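Long-range contacts in putative cell surface protein (Streptococcus pyogenes, PDB 4OFQ), which is probably a surface adhesin of the antigen I/II family, whose C-terminal region folds into beta-sandwich domains and binds calcium: residues Q45-Y50 / A141-G146; L191-D196 / N335-N340; E236-D241 / T329-G334. All blocks are in the same frame, centred on the assembly; numbering follows the deposited sequence. Where two conformers were deposited one is given.

Interaction 1 of 3, residues Q45-Y50 / A141-G146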
loop_
_atom_site.group_PDB
_atom_site.type_symbol
_atom_site.label_atom_id
_atom_site.label_comp_id
_atom_site.label_asym_id
_atom_site.label_seq_id
_atom_site.Cartn_x
_atom_site.Cartn_y
_atom_site.Cartn_z
ATOM N N GLN A 45 -0.489 12.276 -20.584
ATOM C CA GLN A 45 0.481 12.952 -21.438
ATOM C C GLN A 45 -0.332 13.962 -22.240
ATOM O O GLN A 45 -1.148 13.583 -23.084
ATOM C CB GLN A 45 1.164 11.920 -22.347
ATOM C CG GLN A 45 2.233 12.434 -23.330
ATOM C CD GLN A 45 3.023 11.273 -23.950
ATOM O OE1 GLN A 45 2.545 10.132 -23.979
ATOM N NE2 GLN A 45 4.236 11.556 -24.436
ATOM N N ASP A 46 -0.117 15.249 -21.956
ATOM C CA ASP A 46 -1.025 16.316 -22.364
ATOM C C ASP A 46 -0.625 16.934 -23.703
ATOM O O ASP A 46 0.392 17.614 -23.800
ATOM C CB ASP A 46 -1.022 17.391 -21.266
ATOM C CG ASP A 46 -1.934 18.574 -21.567
ATOM O OD1 ASP A 46 -2.743 18.528 -22.516
ATOM O OD2 ASP A 46 -1.844 19.563 -20.810
ATOM N N PHE A 47 -1.444 16.725 -24.725
ATOM C CA PHE A 47 -1.136 17.245 -26.055
ATOM C C PHE A 47 -2.144 18.287 -26.499
ATOM O O PHE A 47 -2.038 18.833 -27.592
ATOM C CB PHE A 47 -1.107 16.121 -27.085
ATOM C CG PHE A 47 0.082 15.207 -26.956
ATOM C CD1 PHE A 47 1.296 15.692 -26.502
ATOM C CD2 PHE A 47 -0.019 13.866 -27.298
ATOM C CE1 PHE A 47 2.402 14.845 -26.384
ATOM C CE2 PHE A 47 1.080 13.020 -27.189
ATOM C CZ PHE A 47 2.288 13.509 -26.732
ATOM N N ASP A 48 -3.123 18.557 -25.646
ATOM C CA ASP A 48 -4.213 19.463 -25.987
ATOM C C ASP A 48 -3.768 20.783 -26.640
ATOM O O ASP A 48 -4.342 21.205 -27.645
ATOM C CB ASP A 48 -5.074 19.732 -24.752
ATOM C CG ASP A 48 -6.270 20.589 -25.066
ATOM O OD1 ASP A 48 -7.201 20.084 -25.721
ATOM O OD2 ASP A 48 -6.274 21.764 -24.664
ATOM N N GLN A 49 -2.739 21.417 -26.083
ATOM C CA GLN A 49 -2.291 22.722 -26.573
ATOM C C GLN A 49 -1.760 22.672 -28.009
ATOM O O GLN A 49 -1.762 23.681 -28.716
ATOM C CB GLN A 49 -1.199 23.295 -25.664
ATOM C CG GLN A 49 -1.712 23.995 -24.426
ATOM C CD GLN A 49 -2.582 25.199 -24.746
ATOM O OE1 GLN A 49 -2.103 26.210 -25.262
ATOM N NE2 GLN A 49 -3.866 25.096 -24.434
ATOM N N TYR A 50 -1.295 21.500 -28.427
ATOM C CA TYR A 50 -0.648 21.350 -29.732
ATOM C C TYR A 50 -1.629 21.196 -30.893
ATOM O O TYR A 50 -1.222 21.250 -32.052
ATOM C CB TYR A 50 0.301 20.152 -29.713
ATOM C CG TYR A 50 1.366 20.250 -28.656
ATOM C CD1 TYR A 50 2.130 21.401 -28.526
ATOM C CD2 TYR A 50 1.598 19.199 -27.773
ATOM C CE1 TYR A 50 3.110 21.504 -27.550
ATOM C CE2 TYR A 50 2.573 19.296 -26.787
ATOM C CZ TYR A 50 3.329 20.451 -26.692
ATOM O OH TYR A 50 4.302 20.553 -25.727
ATOM N N ALA A 141 -0.326 11.721 -35.960
ATOM C CA ALA A 141 -1.455 10.921 -35.503
ATOM C C ALA A 141 -2.074 11.407 -34.195
ATOM O O ALA A 141 -3.300 11.376 -34.042
ATOM C CB ALA A 141 -1.051 9.448 -35.378
ATOM N N TYR A 142 -1.240 11.833 -33.247
ATOM C CA TYR A 142 -1.735 12.142 -31.903
ATOM C C TYR A 142 -1.470 13.570 -31.444
ATOM O O TYR A 142 -2.393 14.264 -31.057
ATOM C CB TYR A 142 -1.207 11.123 -30.881
ATOM C CG TYR A 142 -1.517 9.716 -31.328
ATOM C CD1 TYR A 142 -2.820 9.237 -31.309
ATOM C CD2 TYR A 142 -0.524 8.894 -31.827
ATOM C CE1 TYR A 142 -3.118 7.964 -31.747
ATOM C CE2 TYR A 142 -0.811 7.629 -32.279
ATOM C CZ TYR A 142 -2.106 7.167 -32.239
ATOM O OH TYR A 142 -2.385 5.897 -32.688
ATOM N N VAL A 143 -0.215 14.001 -31.501
ATOM C CA VAL A 143 0.175 15.305 -30.964
ATOM C C VAL A 143 -0.526 16.475 -31.659
ATOM O O VAL A 143 -1.118 17.345 -31.005
ATOM C CB VAL A 143 1.688 15.510 -31.075
ATOM C CG1 VAL A 143 2.074 16.884 -30.535
ATOM C CG2 VAL A 143 2.436 14.384 -30.343
ATOM N N GLN A 144 -0.452 16.485 -32.985
ATOM C CA GLN A 144 -1.034 17.557 -33.791
ATOM C C GLN A 144 -2.565 17.540 -33.751
ATOM O O GLN A 144 -3.219 18.546 -34.055
ATOM C CB GLN A 144 -0.535 17.452 -35.237
ATOM C CG GLN A 144 -0.847 18.650 -36.112
ATOM C CD GLN A 144 -0.206 18.544 -37.485
ATOM O OE1 GLN A 144 -0.260 17.497 -38.126
ATOM N NE2 GLN A 144 0.413 19.631 -37.940
ATOM N N LYS A 145 -3.131 16.394 -33.383
ATOM C CA LYS A 145 -4.578 16.282 -33.220
ATOM C C LYS A 145 -5.029 16.574 -31.786
ATOM O O LYS A 145 -6.222 16.527 -31.480
ATOM C CB LYS A 145 -5.056 14.898 -33.661
ATOM C CG LYS A 145 -4.778 14.607 -35.139
ATOM C CD LYS A 145 -5.375 13.270 -35.561
ATOM C CE LYS A 145 -5.131 13.004 -37.034
ATOM N NZ LYS A 145 -5.647 11.667 -37.441
ATOM N N GLY A 146 -4.072 16.866 -30.911
ATOM C CA GLY A 146 -4.382 17.184 -29.527
ATOM C C GLY A 146 -4.958 15.999 -28.763
ATOM O O GLY A 146 -5.767 16.164 -27.855
#
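Val143, in the last turn of helix 135-143, sets one methyl group against Phe47 and the other against Tyr50, both from the loop that follows strand 38-45. Just beyond it the helix closes in a Schellman motif, with Gly146 at positive phi. The tight part of the contact is this wedge of valine between two aromatic rings, together with the glycine backbone. CG2 sits over the centre of the Phe47 ring, 3.7 Å from its centroid and only 13° off the normal, a clear CH-pi contact. With CG1 anti to the backbone N (chi1 179°), the second methyl is turned to Tyr50, and Val143 CG1 lies 3.6 Å from Tyr50 CD2. The two rings also meet each other, Phe47 CD1 approaching the edge of the Tyr50 ring in its plane. At its far end Tyr50 reaches Asp174 through OH, which ties the loop to strand 164-174, while Phe138 of the same helix packs on both Phe47 and Val143. Gly146 comes close as well, its CA 4.2 Å from Asp48 CA.

The looser, outer side belongs to Asp48 and Gln144. Asp48 is exposed, and its CB points away from the helix. Gln144 likewise turns outward, and its NE2 bonds Met53 O. The loop keeps its shape through its own polar groups: Tyr50 N bonds Phe47 O, and Asp46 OD1 accepts from Asp48 N at 3.2 Å in an Asx turn, the donor lying on the anti side of the carboxylate and out of its plane. From the Schellman glycine to the loop, Gly146 CA lies 3.5 Å from Phe47 O, a CA-H...O contact.

Interaction 2 of 3, residues L191-D196 / N335-N340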
loop_
_atom_site.group_PDB
_atom_site.type_symbol
_atom_site.label_atom_id
_atom_site.label_comp_id
_atom_site.label_asym_id
_atom_site.label_seq_id
_atom_site.Cartn_x
_atom_site.Cartn_y
_atom_site.Cartn_z
ATOM N N LEU A 191 3.158 -0.929 10.318
ATOM C CA LEU A 191 2.345 -1.910 11.019
ATOM C C LEU A 191 3.120 -2.482 12.194
ATOM O O LEU A 191 4.216 -3.002 12.012
ATOM C CB LEU A 191 1.981 -3.055 10.068
ATOM C CG LEU A 191 1.405 -2.633 8.722
ATOM C CD1 LEU A 191 1.119 -3.855 7.854
ATOM C CD2 LEU A 191 0.142 -1.812 8.940
ATOM N N THR A 192 2.549 -2.391 13.395
ATOM C CA THR A 192 3.134 -3.047 14.568
ATOM C C THR A 192 1.999 -3.605 15.432
ATOM O O THR A 192 0.900 -3.046 15.472
ATOM C CB THR A 192 4.035 -2.092 15.425
ATOM O OG1 THR A 192 3.225 -1.124 16.090
ATOM C CG2 THR A 192 5.074 -1.371 14.580
ATOM N N VAL A 193 2.253 -4.726 16.096
ATOM C CA VAL A 193 1.315 -5.234 17.096
ATOM C C VAL A 193 2.105 -5.666 18.323
ATOM O O VAL A 193 3.311 -5.886 18.243
ATOM C CB VAL A 193 0.457 -6.421 16.576
ATOM C CG1 VAL A 193 -0.538 -5.929 15.501
ATOM C CG2 VAL A 193 1.345 -7.526 16.034
ATOM N N HIS A 194 1.427 -5.781 19.458
ATOM C CA HIS A 194 2.109 -6.112 20.700
ATOM C C HIS A 194 1.387 -7.215 21.455
ATOM O O HIS A 194 0.156 -7.324 21.410
ATOM C CB HIS A 194 2.258 -4.866 21.580
ATOM C CG HIS A 194 3.031 -3.762 20.929
ATOM N ND1 HIS A 194 2.437 -2.806 20.136
ATOM C CD2 HIS A 194 4.354 -3.474 20.940
ATOM C CE1 HIS A 194 3.359 -1.970 19.690
ATOM N NE2 HIS A 194 4.531 -2.354 20.165
ATOM N N LYS A 195 2.163 -8.040 22.142
ATOM C CA LYS A 195 1.594 -9.080 22.974
ATOM C C LYS A 195 2.030 -8.839 24.395
ATOM O O LYS A 195 3.182 -8.498 24.629
ATOM C CB LYS A 195 2.050 -10.468 22.537
ATOM C CG LYS A 195 1.486 -11.561 23.437
ATOM C CD LYS A 195 1.583 -12.948 22.789
ATOM C CE LYS A 195 0.892 -13.989 23.655
ATOM N NZ LYS A 195 0.799 -15.292 22.957
ATOM N N ASP A 196 1.115 -8.980 25.350
ATOM C CA ASP A 196 1.539 -8.948 26.741
ATOM C C ASP A 196 0.937 -10.123 27.475
ATOM O O ASP A 196 0.021 -10.796 26.967
ATOM C CB ASP A 196 1.193 -7.620 27.418
ATOM C CG ASP A 196 2.270 -7.179 28.413
ATOM O OD1 ASP A 196 3.005 -8.052 28.974
ATOM O OD2 ASP A 196 2.385 -5.953 28.623
ATOM N N ASN A 335 -1.525 -8.652 5.189
ATOM C CA ASN A 335 -0.204 -8.296 5.721
ATOM C C ASN A 335 -0.006 -8.945 7.079
ATOM O O ASN A 335 -0.763 -8.674 8.000
ATOM C CB ASN A 335 -0.064 -6.779 5.892
ATOM C CG ASN A 335 -0.181 -6.027 4.577
ATOM O OD1 ASN A 335 0.803 -5.864 3.850
ATOM N ND2 ASN A 335 -1.381 -5.561 4.272
ATOM N N PRO A 336 1.000 -9.815 7.206
ATOM C CA PRO A 336 1.258 -10.400 8.527
ATOM C C PRO A 336 2.051 -9.438 9.395
ATOM O O PRO A 336 3.049 -8.876 8.922
ATOM C CB PRO A 336 2.105 -11.636 8.205
ATOM C CG PRO A 336 2.778 -11.312 6.918
ATOM C CD PRO A 336 1.831 -10.419 6.150
ATOM N N VAL A 337 1.606 -9.247 10.637
ATOM C CA VAL A 337 2.295 -8.374 11.574
ATOM C C VAL A 337 2.615 -9.233 12.787
ATOM O O VAL A 337 1.709 -9.679 13.501
ATOM C CB VAL A 337 1.412 -7.163 11.985
ATOM C CG1 VAL A 337 2.265 -6.066 12.620
ATOM C CG2 VAL A 337 0.677 -6.591 10.748
ATOM N N LYS A 338 3.900 -9.499 13.002
ATOM C CA LYS A 338 4.305 -10.362 14.108
ATOM C C LYS A 338 4.555 -9.567 15.385
ATOM O O LYS A 338 5.268 -8.564 15.371
ATOM C CB LYS A 338 5.549 -11.168 13.732
ATOM C CG LYS A 338 6.044 -12.071 14.850
ATOM C CD LYS A 338 7.319 -12.798 14.449
ATOM C CE LYS A 338 7.054 -13.785 13.329
ATOM N NZ LYS A 338 8.294 -14.517 12.946
ATOM N N SER A 339 3.980 -10.022 16.498
ATOM C CA SER A 339 4.152 -9.331 17.766
ATOM C C SER A 339 5.518 -9.640 18.369
ATOM O O SER A 339 6.227 -10.553 17.923
ATOM C CB SER A 339 3.065 -9.784 18.761
ATOM O OG SER A 339 3.312 -11.119 19.209
ATOM N N ASN A 340 5.876 -8.892 19.408
ATOM C CA ASN A 340 6.962 -9.300 20.283
ATOM C C ASN A 340 6.608 -10.639 20.901
ATOM O O ASN A 340 5.440 -11.051 20.899
ATOM C CB ASN A 340 7.132 -8.292 21.409
ATOM C CG ASN A 340 5.842 -8.083 22.191
ATOM O OD1 ASN A 340 4.917 -7.441 21.698
ATOM N ND2 ASN A 340 5.773 -8.625 23.401
HETATM O O HOH W 1 5.020 -5.800 15.363
#
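Val337 lies across Leu191 and Val193, its CG2 3.8 Å from Leu191 CB and its CG1 3.8 Å from Val193 CG2. The contact closes one side of a beta sandwich: strand 194-198 is an outermost strand of one sheet, strand 335-338 belongs to the other. The directions of the two segments differ by 39°, and the backbones come closer toward His194 and Ser339. Because Val337 has CG1 anti to the backbone N (chi1 -163°), its two methyls are shared out along the 191-196 segment, CG2 touching Leu191 and CG1 touching Thr192 and Val193. Leu191 crosses Val337 at about a right angle and extends CD1 to Asn335 CB, whose amide end is held by Asn36. Val193 also packs on Leu330, so this apolar patch runs on into the space between the sheets.

Polar links bridge the backbones where the strands do not bond each other directly. A water molecule accepts from Val193 N and donates to Lys338 O at 2.8 Å, standing in for a strand-to-strand bond. Farther along, the side chain of Asn340 takes over the role of a neighbouring strand, since its amide pairs with both main-chain polar atoms of Lys195. Lys195 itself continues, fully extended, into the core, where NZ is covalently joined to Asn326 CG in an intramolecular isopeptide bond and also hydrogen-bonds Asp241. Such cross-links are known from other Gram-positive surface proteins, where they stiffen the domain. Ser339 packs against the root of this lysine, OG 3.6 Å from Lys195 CB. Of the two Asn340 bonds, Lys195 N reaches OD1 at 2.9 Å but tilted from the carbonyl plane, whereas Asn340 ND2 donates to Lys195 O at 2.9 Å, in the carbonyl plane and on a lone pair.

Interaction 3 of 3, residues E236-D241 / T329-G334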
loop_
_atom_site.group_PDB
_atom_site.type_symbol
_atom_site.label_atom_id
_atom_site.label_comp_id
_atom_site.label_asym_id
_atom_site.label_seq_id
_atom_site.Cartn_x
_atom_site.Cartn_y
_atom_site.Cartn_z
ATOM N N GLU A 236 -9.651 -8.266 5.723
ATOM C CA GLU A 236 -9.139 -9.248 6.689
ATOM C C GLU A 236 -8.568 -8.557 7.921
ATOM O O GLU A 236 -7.865 -7.553 7.798
ATOM C CB GLU A 236 -8.045 -10.104 6.056
ATOM C CG GLU A 236 -7.358 -11.075 7.039
ATOM C CD GLU A 236 -6.264 -11.898 6.389
ATOM O OE1 GLU A 236 -5.388 -11.312 5.718
ATOM O OE2 GLU A 236 -6.285 -13.141 6.546
ATOM N N TYR A 237 -8.869 -9.112 9.094
ATOM C CA TYR A 237 -8.324 -8.648 10.377
ATOM C C TYR A 237 -8.442 -9.876 11.277
ATOM O O TYR A 237 -9.510 -10.174 11.836
ATOM C CB TYR A 237 -9.124 -7.466 10.937
ATOM C CG TYR A 237 -8.446 -6.670 12.060
ATOM C CD1 TYR A 237 -8.493 -7.104 13.395
ATOM C CD2 TYR A 237 -7.804 -5.473 11.790
ATOM C CE1 TYR A 237 -7.881 -6.363 14.430
ATOM C CE2 TYR A 237 -7.191 -4.730 12.805
ATOM C CZ TYR A 237 -7.232 -5.175 14.119
ATOM O OH TYR A 237 -6.634 -4.401 15.103
ATOM N N LYS A 238 -7.345 -10.612 11.373
ATOM C CA LYS A 238 -7.349 -11.939 11.982
ATOM C C LYS A 238 -6.159 -12.113 12.914
ATOM O O LYS A 238 -5.022 -11.811 12.537
ATOM C CB LYS A 238 -7.302 -12.999 10.874
ATOM C CG LYS A 238 -7.282 -14.440 11.384
ATOM C CD LYS A 238 -7.476 -15.430 10.245
ATOM C CE LYS A 238 -6.258 -15.527 9.357
ATOM N NZ LYS A 238 -6.429 -16.655 8.377
ATOM N N PHE A 239 -6.429 -12.605 14.124
ATOM C CA PHE A 239 -5.382 -12.897 15.091
ATOM C C PHE A 239 -5.039 -14.371 14.961
ATOM O O PHE A 239 -5.935 -15.219 14.956
ATOM C CB PHE A 239 -5.882 -12.664 16.520
ATOM C CG PHE A 239 -6.325 -11.256 16.818
ATOM C CD1 PHE A 239 -7.558 -10.793 16.384
ATOM C CD2 PHE A 239 -5.539 -10.418 17.599
ATOM C CE1 PHE A 239 -7.989 -9.510 16.684
ATOM C CE2 PHE A 239 -5.965 -9.138 17.910
ATOM C CZ PHE A 239 -7.202 -8.680 17.444
ATOM N N VAL A 240 -3.746 -14.685 14.880
ATOM C CA VAL A 240 -3.299 -16.074 14.874
ATOM C C VAL A 240 -2.262 -16.302 15.988
ATOM O O VAL A 240 -1.282 -15.561 16.114
ATOM C CB VAL A 240 -2.707 -16.470 13.511
ATOM C CG1 VAL A 240 -2.293 -17.925 13.530
ATOM C CG2 VAL A 240 -3.726 -16.231 12.404
ATOM N N ASP A 241 -2.464 -17.334 16.795
ATOM C CA ASP A 241 -1.577 -17.544 17.940
ATOM C C ASP A 241 -1.333 -19.037 18.130
ATOM O O ASP A 241 -2.269 -19.792 18.385
ATOM C CB ASP A 241 -2.201 -16.911 19.198
ATOM C CG ASP A 241 -1.229 -16.812 20.348
ATOM O OD1 ASP A 241 -0.386 -17.719 20.499
ATOM O OD2 ASP A 241 -1.289 -15.816 21.093
ATOM N N THR A 329 0.440 -13.321 15.550
ATOM C CA THR A 329 0.555 -12.633 14.282
ATOM C C THR A 329 -0.817 -12.119 13.912
ATOM O O THR A 329 -1.795 -12.869 13.947
ATOM C CB THR A 329 1.062 -13.566 13.161
ATOM O OG1 THR A 329 2.400 -13.991 13.453
ATOM C CG2 THR A 329 1.077 -12.818 11.830
ATOM N N LEU A 330 -0.892 -10.835 13.579
ATOM C CA LEU A 330 -2.132 -10.250 13.105
ATOM C C LEU A 330 -2.034 -10.183 11.585
ATOM O O LEU A 330 -0.985 -9.853 11.039
ATOM C CB LEU A 330 -2.298 -8.838 13.677
ATOM C CG LEU A 330 -3.610 -8.141 13.339
ATOM C CD1 LEU A 330 -4.794 -8.839 14.046
ATOM C CD2 LEU A 330 -3.543 -6.642 13.681
ATOM N N TYR A 331 -3.118 -10.512 10.903
ATOM C CA TYR A 331 -3.165 -10.379 9.449
ATOM C C TYR A 331 -4.144 -9.264 9.145
ATOM O O TYR A 331 -5.315 -9.372 9.474
ATOM C CB TYR A 331 -3.612 -11.689 8.801
ATOM C CG TYR A 331 -2.547 -12.762 8.869
ATOM C CD1 TYR A 331 -2.440 -13.586 9.979
ATOM C CD2 TYR A 331 -1.630 -12.932 7.832
ATOM C CE1 TYR A 331 -1.458 -14.564 10.057
ATOM C CE2 TYR A 331 -0.650 -13.898 7.903
ATOM C CZ TYR A 331 -0.571 -14.714 9.013
ATOM O OH TYR A 331 0.406 -15.674 9.096
ATOM N N VAL A 332 -3.654 -8.168 8.571
ATOM C CA VAL A 332 -4.537 -7.072 8.176
ATOM C C VAL A 332 -4.488 -6.961 6.663
ATOM O O VAL A 332 -3.441 -6.612 6.113
ATOM C CB VAL A 332 -4.062 -5.725 8.760
ATOM C CG1 VAL A 332 -5.027 -4.605 8.363
ATOM C CG2 VAL A 332 -3.947 -5.818 10.270
ATOM N N ASN A 333 -5.604 -7.259 5.991
ATOM C CA ASN A 333 -5.627 -7.282 4.531
ATOM C C ASN A 333 -4.430 -8.048 3.944
ATOM O O ASN A 333 -3.745 -7.575 3.049
ATOM C CB ASN A 333 -5.731 -5.859 3.946
ATOM C CG ASN A 333 -7.131 -5.260 4.101
ATOM O OD1 ASN A 333 -7.975 -5.807 4.800
ATOM N ND2 ASN A 333 -7.377 -4.139 3.437
ATOM N N GLY A 334 -4.166 -9.228 4.491
ATOM C CA GLY A 334 -3.107 -10.070 3.974
ATOM C C GLY A 334 -1.696 -9.746 4.443
ATOM O O GLY A 334 -0.767 -10.494 4.125
#
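Lys238 and Tyr331 form one hydrogen-bonded pair between strands 237-242 and 323-332, and Val240 and Thr329 form the next. In each, both backbone N-H groups donate across the gap; the bond from Tyr331 N to Lys238 O is 2.8 Å and lies in the carbonyl plane. Beyond the last bridge the ladder is carried on by a mixture of main chain and side chain. Asn333 N donates to Glu236 O at 2.9 Å, from above the carbonyl plane, and Asn333 OD1 accepts from Glu236 N at 3.1 Å as well as from Thr235 N. The Glu236 side chain, with CG anti to the backbone N (chi1 175°), lies alongside Tyr331 and brings OE1 to within 2.7 Å of Gly334 N, although this bond is bent to 130°.

Apolar contacts divide between the two faces. On the inner one, Leu330 CD1 stands over the middle of the Phe239 ring, 3.8 Å from its centroid, while the same methyl also lies over a face of Tyr237, 4.0 Å from its CE1. Tyr237 is fixed at its far end by OH bonding to Trp224 O. On the more exposed face, Val240 CG2 meets Tyr331 CE1 at 3.7 Å.

Charged contacts add little: Lys238 NZ makes a long salt bridge with Glu236 OE2, and its cation-pi approach to Tyr331 is at most a weak attraction.

The chain turns into strand 335-338 by a two-residue hairpin whose backbone angles at Asn333 and Gly334 fit a type I' turn. With Tyr237, Phe239, Leu330 and Val332 inward and Lys238, Val240, Thr329 and Tyr331 on the other face, the pair is part of one sheet of this domain's beta sandwich, packed against the facing sheet where Phe239 meets Leu221.

Interactions 2 and 3 lie together in the C-terminal part of the chain, their centres about 9 Å apart, and share one sheet: strands 323-332 and 335-338 are consecutive and paired, with Val337 N close to Leu330 O. Interaction 3 is regular ladder within that sheet; interaction 2 joins it to the facing sheet through methyl packing, a water and an asparagine amide. They meet again in the core, where Asp241 bonds the isopeptide-linked Lys195, near the inner face of Tyr237, Phe239 and Leu330. Interaction 1 is peripheral, about 33 Å from the chain centre, its centre about 51 and 49 Å from those of interactions 2 and 3; it ties a loop to a helix end through aromatic packing without cross-segment hydrogen bonds.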